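Local coordinates for oxidoreductase (Thermotoga maritima, PDB 1ZH8), which binds NADP and probably catalyses the reversible oxidation of an alcohol group, as an oxidoreductase of the GFO/IDH/MocA family, at residues 77-82 with 103-108; 142-147 with 292-297; 236-241 with 320-325; 298-301 with 305-308. All coordinates share one frame; numbering follows the deposited sequence.

Contact 1 of 4, residues 77-82 with 103-108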
# COMPACT_ATOMS: atom_id res chain seq x y z
N LEU A 77 -11.86 41.06 -21.94
CA LEU A 77 -13.07 40.28 -21.73
C LEU A 77 -13.72 40.70 -20.43
O LEU A 77 -14.92 40.94 -20.40
CB LEU A 77 -12.73 38.81 -21.69
CG LEU A 77 -13.85 37.80 -21.51
CD1 LEU A 77 -13.57 36.59 -22.38
CD2 LEU A 77 -13.97 37.43 -20.06
N LEU A 78 -12.91 40.81 -19.38
CA LEU A 78 -13.41 41.17 -18.05
C LEU A 78 -14.05 42.54 -18.01
O LEU A 78 -14.93 42.78 -17.19
CB LEU A 78 -12.31 41.09 -16.98
CG LEU A 78 -11.78 39.76 -16.43
CD1 LEU A 78 -10.69 40.05 -15.37
CD2 LEU A 78 -12.87 38.84 -15.87
N GLU A 79 -13.63 43.44 -18.89
CA GLU A 79 -14.05 44.84 -18.81
C GLU A 79 -15.19 45.11 -19.80
O GLU A 79 -15.83 46.16 -19.76
CB GLU A 79 -12.83 45.76 -18.97
CG GLU A 79 -13.09 47.26 -19.18
CD GLU A 79 -13.53 48.03 -17.91
OE1 GLU A 79 -13.50 47.48 -16.78
OE2 GLU A 79 -13.90 49.23 -18.09
N SER A 80 -15.47 44.12 -20.65
CA SER A 80 -16.42 44.27 -21.76
C SER A 80 -17.86 44.45 -21.32
O SER A 80 -18.69 44.91 -22.10
CB SER A 80 -16.36 43.06 -22.69
OG SER A 80 -16.92 41.93 -22.04
N GLY A 81 -18.16 44.05 -20.08
CA GLY A 81 -19.54 44.04 -19.58
C GLY A 81 -20.37 42.86 -20.08
O GLY A 81 -21.58 42.81 -19.84
N LEU A 82 -19.75 41.90 -20.76
CA LEU A 82 -20.52 40.80 -21.37
C LEU A 82 -20.73 39.57 -20.49
O LEU A 82 -21.47 38.67 -20.89
CB LEU A 82 -19.90 40.37 -22.70
CG LEU A 82 -19.93 41.45 -23.79
CD1 LEU A 82 -19.01 41.02 -24.92
CD2 LEU A 82 -21.37 41.72 -24.27
N LEU A 103 -12.15 38.87 -9.58
CA LEU A 103 -12.77 39.40 -8.38
C LEU A 103 -12.63 40.91 -8.31
O LEU A 103 -13.56 41.59 -7.85
CB LEU A 103 -12.21 38.75 -7.12
CG LEU A 103 -12.29 37.22 -6.99
CD1 LEU A 103 -11.68 36.82 -5.68
CD2 LEU A 103 -13.71 36.65 -7.12
N ARG A 104 -11.49 41.43 -8.77
CA ARG A 104 -11.29 42.89 -8.83
C ARG A 104 -12.30 43.60 -9.73
O ARG A 104 -12.65 44.76 -9.47
CB ARG A 104 -9.88 43.25 -9.27
CG ARG A 104 -8.87 43.19 -8.17
CD ARG A 104 -7.52 43.59 -8.68
NE ARG A 104 -6.60 43.84 -7.58
CZ ARG A 104 -6.50 45.00 -6.92
NH1 ARG A 104 -7.28 46.04 -7.24
NH2 ARG A 104 -5.62 45.11 -5.94
N LYS A 105 -12.75 42.90 -10.78
CA LYS A 105 -13.79 43.42 -11.68
C LYS A 105 -15.22 43.08 -11.25
O LYS A 105 -16.16 43.43 -11.95
CB LYS A 105 -13.54 42.91 -13.11
CG LYS A 105 -13.08 44.01 -14.08
CD LYS A 105 -11.65 44.46 -13.83
CE LYS A 105 -11.30 45.70 -14.67
NZ LYS A 105 -12.13 46.91 -14.37
N GLY A 106 -15.37 42.41 -10.11
CA GLY A 106 -16.68 41.95 -9.64
C GLY A 106 -17.30 40.85 -10.49
O GLY A 106 -18.48 40.90 -10.81
N VAL A 107 -16.51 39.84 -10.84
CA VAL A 107 -17.00 38.75 -11.70
C VAL A 107 -16.79 37.41 -10.98
O VAL A 107 -15.72 37.17 -10.46
CB VAL A 107 -16.28 38.78 -13.08
CG1 VAL A 107 -16.47 37.51 -13.83
CG2 VAL A 107 -16.78 39.96 -13.92
N HIS A 108 -17.80 36.53 -10.96
CA HIS A 108 -17.61 35.17 -10.40
C HIS A 108 -16.63 34.36 -11.23
O HIS A 108 -16.44 34.63 -12.43
CB HIS A 108 -18.91 34.39 -10.33
CG HIS A 108 -20.01 35.12 -9.63
ND1 HIS A 108 -20.14 35.12 -8.26
CD2 HIS A 108 -21.01 35.89 -10.11
CE1 HIS A 108 -21.18 35.86 -7.92
NE2 HIS A 108 -21.73 36.33 -9.03
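E79 and K105 form a salt bridge at the solvent-facing border of this contact, K105 NZ giving a hydrogen bond to E79 OE1 at 2.8 Å. The ammonium comes from the syn side of the carboxylate, 30° out of its plane. E79 turns at chi2 (75°), while K105 bends at both chi2 and chi4, and these kinks fold the two long chains toward each other.

The apolar part lies deeper. K105 lends its methylenes to it: CG rests 4.2 Å from L78 CB. Beyond, L78 CD2 meets V107 CG1 at 4.3 Å, and both side chains also pack on V86 of strand 85-88, where branched aliphatic residues suit a buried site.

Local hydrogen bonds shape the turns that follow. S80 OG accepts from L82 N at 3.1 Å, an ST turn, and also donates to L77 O. G106 closes helix 95-104 in a Schellman motif, its positive phi well suited to glycine.

Two neighbouring helix ends of the Rossmann domain are thus joined by aliphatic contacts inside and an ion pair at the surface, so the ion pair, being solvent-facing, probably adds less to stability than the buried aliphatic contacts.

Contact 2 of 4, residues 142-147 with 292-297. With EDO (1,2-ethanediol), chain E.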
# COMPACT_ATOMS: atom_id res chain seq x y z
N PHE A 142 -14.37 15.22 -9.29
CA PHE A 142 -14.47 14.00 -8.45
C PHE A 142 -15.40 14.14 -7.23
O PHE A 142 -15.88 13.14 -6.72
CB PHE A 142 -13.08 13.47 -8.02
CG PHE A 142 -12.41 12.56 -9.05
CD1 PHE A 142 -12.40 12.88 -10.41
CD2 PHE A 142 -11.78 11.38 -8.63
CE1 PHE A 142 -11.79 12.03 -11.36
CE2 PHE A 142 -11.17 10.51 -9.57
CZ PHE A 142 -11.17 10.84 -10.94
N ARG A 143 -15.65 15.37 -6.78
CA ARG A 143 -16.65 15.60 -5.73
C ARG A 143 -18.08 15.43 -6.21
O ARG A 143 -19.03 15.56 -5.43
CB ARG A 143 -16.51 17.00 -5.15
CG ARG A 143 -15.97 17.00 -3.78
CD ARG A 143 -15.44 18.38 -3.45
NE ARG A 143 -14.15 18.12 -2.89
CZ ARG A 143 -13.06 18.81 -3.12
NH1 ARG A 143 -13.05 19.88 -3.89
NH2 ARG A 143 -11.95 18.40 -2.54
N HIS A 144 -18.24 15.15 -7.49
CA HIS A 144 -19.57 15.06 -8.06
C HIS A 144 -19.77 13.73 -8.75
O HIS A 144 -20.72 13.59 -9.51
CB HIS A 144 -19.79 16.18 -9.06
CG HIS A 144 -19.60 17.56 -8.50
ND1 HIS A 144 -20.65 18.33 -8.05
CD2 HIS A 144 -18.49 18.30 -8.32
CE1 HIS A 144 -20.19 19.49 -7.61
NE2 HIS A 144 -18.88 19.50 -7.77
N VAL A 145 -18.86 12.77 -8.49
CA VAL A 145 -18.93 11.47 -9.15
C VAL A 145 -19.83 10.52 -8.32
O VAL A 145 -19.57 10.27 -7.16
CB VAL A 145 -17.48 10.89 -9.43
CG1 VAL A 145 -17.52 9.43 -9.92
CG2 VAL A 145 -16.69 11.77 -10.46
N PRO A 146 -20.93 10.02 -8.91
CA PRO A 146 -21.90 9.29 -8.05
C PRO A 146 -21.35 8.05 -7.33
O PRO A 146 -21.74 7.79 -6.19
CB PRO A 146 -23.03 8.92 -9.01
CG PRO A 146 -22.44 9.06 -10.39
CD PRO A 146 -21.38 10.11 -10.31
N ALA A 147 -20.43 7.32 -7.97
CA ALA A 147 -19.82 6.14 -7.36
C ALA A 147 -19.21 6.47 -6.01
O ALA A 147 -19.31 5.66 -5.07
CB ALA A 147 -18.76 5.55 -8.27
N GLN A 292 -20.95 18.33 -15.86
CA GLN A 292 -22.27 18.91 -15.94
C GLN A 292 -22.77 19.16 -14.53
O GLN A 292 -23.33 20.22 -14.24
CB GLN A 292 -23.21 17.96 -16.68
CG GLN A 292 -24.57 18.52 -16.93
CD GLN A 292 -25.42 17.55 -17.73
OE1 GLN A 292 -24.96 16.95 -18.71
NE2 GLN A 292 -26.66 17.38 -17.30
N LYS A 293 -22.55 18.18 -13.66
CA LYS A 293 -23.01 18.25 -12.30
C LYS A 293 -22.36 19.40 -11.53
O LYS A 293 -23.03 20.08 -10.75
CB LYS A 293 -22.81 16.91 -11.60
CG LYS A 293 -23.99 15.98 -11.77
CD LYS A 293 -23.86 14.80 -10.84
CE LYS A 293 -24.52 15.06 -9.48
NZ LYS A 293 -24.16 14.00 -8.47
N GLU A 294 -21.08 19.64 -11.78
CA GLU A 294 -20.41 20.73 -11.11
C GLU A 294 -20.88 22.10 -11.62
O GLU A 294 -20.93 23.06 -10.85
CB GLU A 294 -18.87 20.58 -11.12
CG GLU A 294 -18.20 20.75 -12.45
CD GLU A 294 -16.71 20.49 -12.41
OE1 GLU A 294 -16.14 20.38 -11.30
OE2 GLU A 294 -16.09 20.40 -13.50
N PHE A 295 -21.25 22.20 -12.90
CA PHE A 295 -21.74 23.47 -13.44
C PHE A 295 -23.13 23.80 -12.88
O PHE A 295 -23.44 24.96 -12.59
CB PHE A 295 -21.73 23.50 -14.97
CG PHE A 295 -20.41 23.95 -15.56
CD1 PHE A 295 -20.05 25.29 -15.53
CD2 PHE A 295 -19.54 23.04 -16.15
CE1 PHE A 295 -18.82 25.73 -16.07
CE2 PHE A 295 -18.32 23.45 -16.70
CZ PHE A 295 -17.96 24.81 -16.66
N GLU A 296 -23.94 22.77 -12.72
CA GLU A 296 -25.22 22.91 -12.07
C GLU A 296 -25.02 23.46 -10.66
O GLU A 296 -25.72 24.38 -10.24
CB GLU A 296 -25.95 21.55 -12.03
CG GLU A 296 -26.47 21.08 -13.39
CD GLU A 296 -27.14 19.68 -13.39
OE1 GLU A 296 -27.28 19.05 -12.31
OE2 GLU A 296 -27.53 19.20 -14.48
N ASP A 297 -24.04 22.90 -9.95
CA ASP A 297 -23.82 23.25 -8.55
C ASP A 297 -23.35 24.70 -8.43
O ASP A 297 -23.85 25.47 -7.58
CB ASP A 297 -22.81 22.26 -7.91
CG ASP A 297 -22.59 22.51 -6.43
OD1 ASP A 297 -23.55 22.43 -5.64
OD2 ASP A 297 -21.44 22.75 -6.04
C1 EDO E . -24.13 17.04 -5.46
O1 EDO E . -23.46 17.14 -6.73
C2 EDO E . -24.32 15.57 -5.10
O2 EDO E . -24.77 15.46 -3.74
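H144 sets its imidazole against helix 290-303, where the chain has just left strand 136-139, the last strand of the Rossmann sheet, and is about to enter helix 146-156. V145 holds the N-cap position of that second helix.

From the root outward, H144 CB lies against K293 CB at 4.0 Å. With CG anti to the carbonyl carbon (chi1 -58°), the ring is laid over the helix surface. One face is covered by E294 CB, a CH-pi contact in which the methylene stands 3.7 Å from the ring centroid and is displaced toward the rim. CD2 and NE2 are the ring atoms nearest to that carbon, NE2 at 3.5 Å. ND1 makes a weak hydrogen bond of 3.3 Å with O1 of a 1,2-ethanediol, probably from the crystallisation liquor, near the ring plane; either partner could donate. At the far end CE1 meets D297 CB at 3.8 Å.

A flat, compact ring suits this buried place, since it offers a face to one methylene and an edge to a carboxylate. Were H144 replaced by an alanine, E294 CB would probably lose the face it packs on and a gap would open beside D297. The side chain of E294 comes within about 5 Å of the bound NADP, so the contact borders the cofactor pocket. D297 OD2, hydrogen-bonded to Y137 OH, lies in the plane of the imidazole, at its edge, 3.8 Å from H144 CE1.

Contact 3 of 4, residues 236-241 with 320-325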
# COMPACT_ATOMS: atom_id res chain seq x y z
N SER A 236 2.11 5.64 -1.09
CA SER A 236 1.87 6.31 0.19
C SER A 236 1.08 5.48 1.18
O SER A 236 0.23 4.68 0.80
CB SER A 236 1.12 7.61 -0.04
OG SER A 236 -0.17 7.34 -0.53
N ILE A 237 1.36 5.67 2.47
CA ILE A 237 0.44 5.27 3.53
C ILE A 237 0.03 6.50 4.29
O ILE A 237 0.78 7.49 4.37
CB ILE A 237 1.03 4.30 4.56
CG1 ILE A 237 2.46 4.67 4.88
CG2 ILE A 237 0.96 2.86 4.06
CD1 ILE A 237 2.96 3.99 6.11
N PHE A 238 -1.14 6.43 4.87
CA PHE A 238 -1.63 7.55 5.64
C PHE A 238 -2.70 7.04 6.60
O PHE A 238 -3.13 5.89 6.53
CB PHE A 238 -2.19 8.65 4.71
CG PHE A 238 -3.10 8.13 3.63
CD1 PHE A 238 -2.57 7.55 2.46
CD2 PHE A 238 -4.48 8.21 3.77
CE1 PHE A 238 -3.39 7.07 1.44
CE2 PHE A 238 -5.33 7.74 2.75
CZ PHE A 238 -4.78 7.17 1.58
N GLU A 239 -3.12 7.90 7.51
CA GLU A 239 -4.16 7.55 8.43
C GLU A 239 -5.17 8.70 8.39
O GLU A 239 -4.80 9.86 8.39
CB GLU A 239 -3.57 7.34 9.82
CG GLU A 239 -4.53 6.88 10.88
CD GLU A 239 -3.84 6.55 12.21
OE1 GLU A 239 -2.65 6.91 12.40
OE2 GLU A 239 -4.49 5.93 13.08
N PHE A 240 -6.44 8.36 8.29
CA PHE A 240 -7.48 9.37 8.41
C PHE A 240 -7.63 9.76 9.89
O PHE A 240 -7.23 8.99 10.79
CB PHE A 240 -8.79 8.83 7.86
CG PHE A 240 -8.80 8.61 6.38
CD1 PHE A 240 -8.40 7.38 5.83
CD2 PHE A 240 -9.24 9.61 5.52
CE1 PHE A 240 -8.43 7.16 4.46
CE2 PHE A 240 -9.24 9.42 4.13
CZ PHE A 240 -8.84 8.20 3.60
N GLU A 241 -8.21 10.93 10.14
CA GLU A 241 -8.47 11.37 11.52
C GLU A 241 -9.35 10.39 12.25
O GLU A 241 -9.31 10.34 13.46
CB GLU A 241 -9.13 12.74 11.57
CG GLU A 241 -8.19 13.90 11.21
CD GLU A 241 -8.92 15.23 11.12
OE1 GLU A 241 -10.14 15.26 11.39
OE2 GLU A 241 -8.26 16.25 10.79
N LEU A 320 -4.88 19.54 -2.46
CA LEU A 320 -3.54 19.81 -2.93
C LEU A 320 -2.55 19.49 -1.80
O LEU A 320 -1.57 18.81 -2.04
CB LEU A 320 -3.43 21.25 -3.43
CG LEU A 320 -2.10 21.68 -4.03
CD1 LEU A 320 -1.64 20.72 -5.11
CD2 LEU A 320 -2.25 23.06 -4.63
N ALA A 321 -2.86 19.92 -0.58
CA ALA A 321 -2.04 19.63 0.61
C ALA A 321 -1.69 18.14 0.81
O ALA A 321 -0.55 17.81 1.14
CB ALA A 321 -2.73 20.18 1.87
N PHE A 322 -2.67 17.26 0.60
CA PHE A 322 -2.41 15.82 0.64
C PHE A 322 -1.28 15.45 -0.34
O PHE A 322 -0.31 14.80 0.05
CB PHE A 322 -3.68 15.01 0.34
CG PHE A 322 -3.43 13.53 0.17
CD1 PHE A 322 -3.44 12.67 1.27
CD2 PHE A 322 -3.16 12.99 -1.09
CE1 PHE A 322 -3.20 11.30 1.13
CE2 PHE A 322 -2.91 11.62 -1.25
CZ PHE A 322 -2.93 10.78 -0.13
N ILE A 323 -1.41 15.87 -1.60
CA ILE A 323 -0.40 15.56 -2.60
C ILE A 323 0.92 16.25 -2.30
O ILE A 323 1.98 15.60 -2.31
CB ILE A 323 -0.87 15.91 -4.03
CG1 ILE A 323 -2.12 15.09 -4.39
CG2 ILE A 323 0.24 15.64 -5.04
CD1 ILE A 323 -1.89 13.62 -4.39
N GLU A 324 0.89 17.54 -1.98
CA GLU A 324 2.13 18.23 -1.65
C GLU A 324 2.88 17.54 -0.48
O GLU A 324 4.10 17.42 -0.51
CB GLU A 324 1.90 19.71 -1.39
CG GLU A 324 3.20 20.50 -1.17
CD GLU A 324 3.03 22.00 -1.29
OE1 GLU A 324 2.10 22.48 -1.98
OE2 GLU A 324 3.86 22.71 -0.69
N ALA A 325 2.15 17.07 0.52
CA ALA A 325 2.75 16.31 1.62
C ALA A 325 3.47 15.03 1.14
O ALA A 325 4.61 14.80 1.52
CB ALA A 325 1.72 15.97 2.68
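F238 and F322 meet as a T-shaped pair: F322 turns its edge to one face of F238, and CE1 stands 3.9 Å above the centre of that ring. The planes are 84° apart and the centroids 5.2 Å, which brings F322 CZ close to F238 CE1 as well. At its own edge the F238 ring has F240 CZ in plane. S236 OG approaches F322 CZ obliquely at 4.4 Å, but its polar bond is spent on Y248 O of the next strand.

The torsions deliver the two rings. F238 takes the crowded position between its backbone N and carbonyl carbon (chi1 47°), which stands the ring up from strand 233-240. F322 CG lies anti to its nitrogen (chi1 171°), extending that ring from helix 313-329 toward the sheet. Because the nearest CA atoms, those of F238 and F322, are 9.7 Å apart, long, bulky side chains such as phenylalanine suit the interval, and the small S236 can sit near F322 CZ without crowding it.

Alternation along the strand divides the labour. S236 and F238 face the helix; I237 points away and packs on I237 of the second subunit, while E239 forms a salt bridge with K222 of that subunit. I217, M207 and Y248 also pack on F238.

No hydrogen bond crosses between strand and helix. Cohesion rests on dispersion and on the weakly positive C-H rim of F322 set against the pi cloud of F238, an interaction that favours perpendicular rings and needs no polar group in this buried layer.

Contact 4 of 4, residues 298-301 with 305-308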
# COMPACT_ATOMS: atom_id res chain seq x y z
N PHE A 298 -22.43 25.08 -9.31
CA PHE A 298 -21.95 26.46 -9.44
C PHE A 298 -23.09 27.43 -9.75
O PHE A 298 -23.13 28.55 -9.22
CB PHE A 298 -20.89 26.48 -10.53
CG PHE A 298 -20.43 27.85 -10.93
CD1 PHE A 298 -19.67 28.63 -10.07
CD2 PHE A 298 -20.70 28.33 -12.21
CE1 PHE A 298 -19.19 29.90 -10.47
CE2 PHE A 298 -20.23 29.57 -12.62
CZ PHE A 298 -19.47 30.36 -11.75
N TYR A 299 -24.02 27.01 -10.60
CA TYR A 299 -25.17 27.83 -10.89
C TYR A 299 -25.97 28.09 -9.62
O TYR A 299 -26.47 29.20 -9.41
CB TYR A 299 -26.09 27.22 -11.97
CG TYR A 299 -27.33 28.07 -12.17
CD1 TYR A 299 -27.32 29.13 -13.06
CD2 TYR A 299 -28.49 27.83 -11.43
CE1 TYR A 299 -28.45 29.95 -13.23
CE2 TYR A 299 -29.63 28.64 -11.58
CZ TYR A 299 -29.59 29.69 -12.49
OH TYR A 299 -30.70 30.48 -12.66
N GLN A 300 -26.12 27.06 -8.80
CA GLN A 300 -26.97 27.16 -7.61
C GLN A 300 -26.28 28.03 -6.55
O GLN A 300 -26.95 28.78 -5.82
CB GLN A 300 -27.33 25.77 -7.08
CG GLN A 300 -28.42 25.08 -7.89
CD GLN A 300 -28.77 23.71 -7.35
OE1 GLN A 300 -27.93 22.81 -7.30
NE2 GLN A 300 -30.02 23.53 -6.94
N VAL A 301 -24.95 27.93 -6.50
CA VAL A 301 -24.15 28.75 -5.60
C VAL A 301 -24.28 30.21 -5.99
O VAL A 301 -24.58 31.07 -5.15
CB VAL A 301 -22.67 28.31 -5.56
CG1 VAL A 301 -21.82 29.36 -4.83
CG2 VAL A 301 -22.55 26.97 -4.85
N GLY A 305 -28.23 31.01 -4.18
CA GLY A 305 -27.71 31.08 -2.80
C GLY A 305 -27.37 29.77 -2.07
O GLY A 305 -27.44 29.70 -0.83
N LYS A 306 -27.02 28.72 -2.81
CA LYS A 306 -26.57 27.47 -2.20
C LYS A 306 -25.16 27.66 -1.64
O LYS A 306 -24.31 28.26 -2.30
CB LYS A 306 -26.60 26.32 -3.23
CG LYS A 306 -26.22 24.95 -2.67
CD LYS A 306 -26.37 23.83 -3.70
CE LYS A 306 -25.84 22.50 -3.19
NZ LYS A 306 -24.37 22.53 -2.93
N PRO A 307 -24.92 27.21 -0.40
CA PRO A 307 -23.57 27.21 0.15
C PRO A 307 -22.57 26.49 -0.75
O PRO A 307 -22.93 25.51 -1.42
CB PRO A 307 -23.72 26.45 1.47
CG PRO A 307 -25.12 26.66 1.86
CD PRO A 307 -25.91 26.72 0.58
N ASN A 308 -21.33 26.97 -0.74
CA ASN A 308 -20.27 26.42 -1.58
C ASN A 308 -19.45 25.31 -0.89
O ASN A 308 -18.29 25.52 -0.54
CB ASN A 308 -19.38 27.55 -2.11
CG ASN A 308 -18.51 27.10 -3.28
OD1 ASN A 308 -18.74 26.04 -3.85
ND2 ASN A 308 -17.50 27.89 -3.63
O HOH W 1 -23.85 31.21 -2.44
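Q300 and K306 slant across each other, Q300 CB lying 4.0 Å from K306 CB and about as far from CD. K306 CG is anti to its backbone nitrogen (chi1 -177°), which carries the chain back along helix 290-303, extended as far as CE, before a bend at chi4 brings NZ to a salt bridge with D297, one turn before Q300. A long lysine suits this path, its methylenes packing while its charge finds an acid.

V301 and N308 meet at about a right angle: V301 CG1 touches N308 CB, and CG2 approaches N308 OD1. CG2 also lies 3.4 Å from K306 O, the same oxygen that accepts a CA-H...O contact from V301 CA at 3.3 Å. G305 has positive phi, which favours glycine. With an alanine in place of V301, N308 CB would probably lose its apolar neighbour and a gap would open under the P307 carbonyl.

The backbones are tied by K306 N to Q300 O, 3.0 Å and nearly straight at 173°, the donor standing above the carbonyl plane. A water donates to both V301 O and K306 O. A glycine of positive phi past the last turn, the loop folding back, commonly ends a helix.

Contact 1 comes first along the chain and stays within the Rossmann domain, about 24 Å from the chain's centre. Contact 3 lies on the opposite side of that centre, about 36 Å from contact 1 between centres, where the large mixed sheet meets helix 313-329. Contacts 2 and 4 share helix 290-303, have centres about 13 Å apart and touch through D297 and K306. The segments of contacts 2 and 3 alternate in sequence, and contact 4 is nested in the loop closed by contact 3, so the chain, having built most of the mixed sheet, returns through helices 290-303 and 313-329, which probably helps to hold the cofactor-binding and C-terminal domains together.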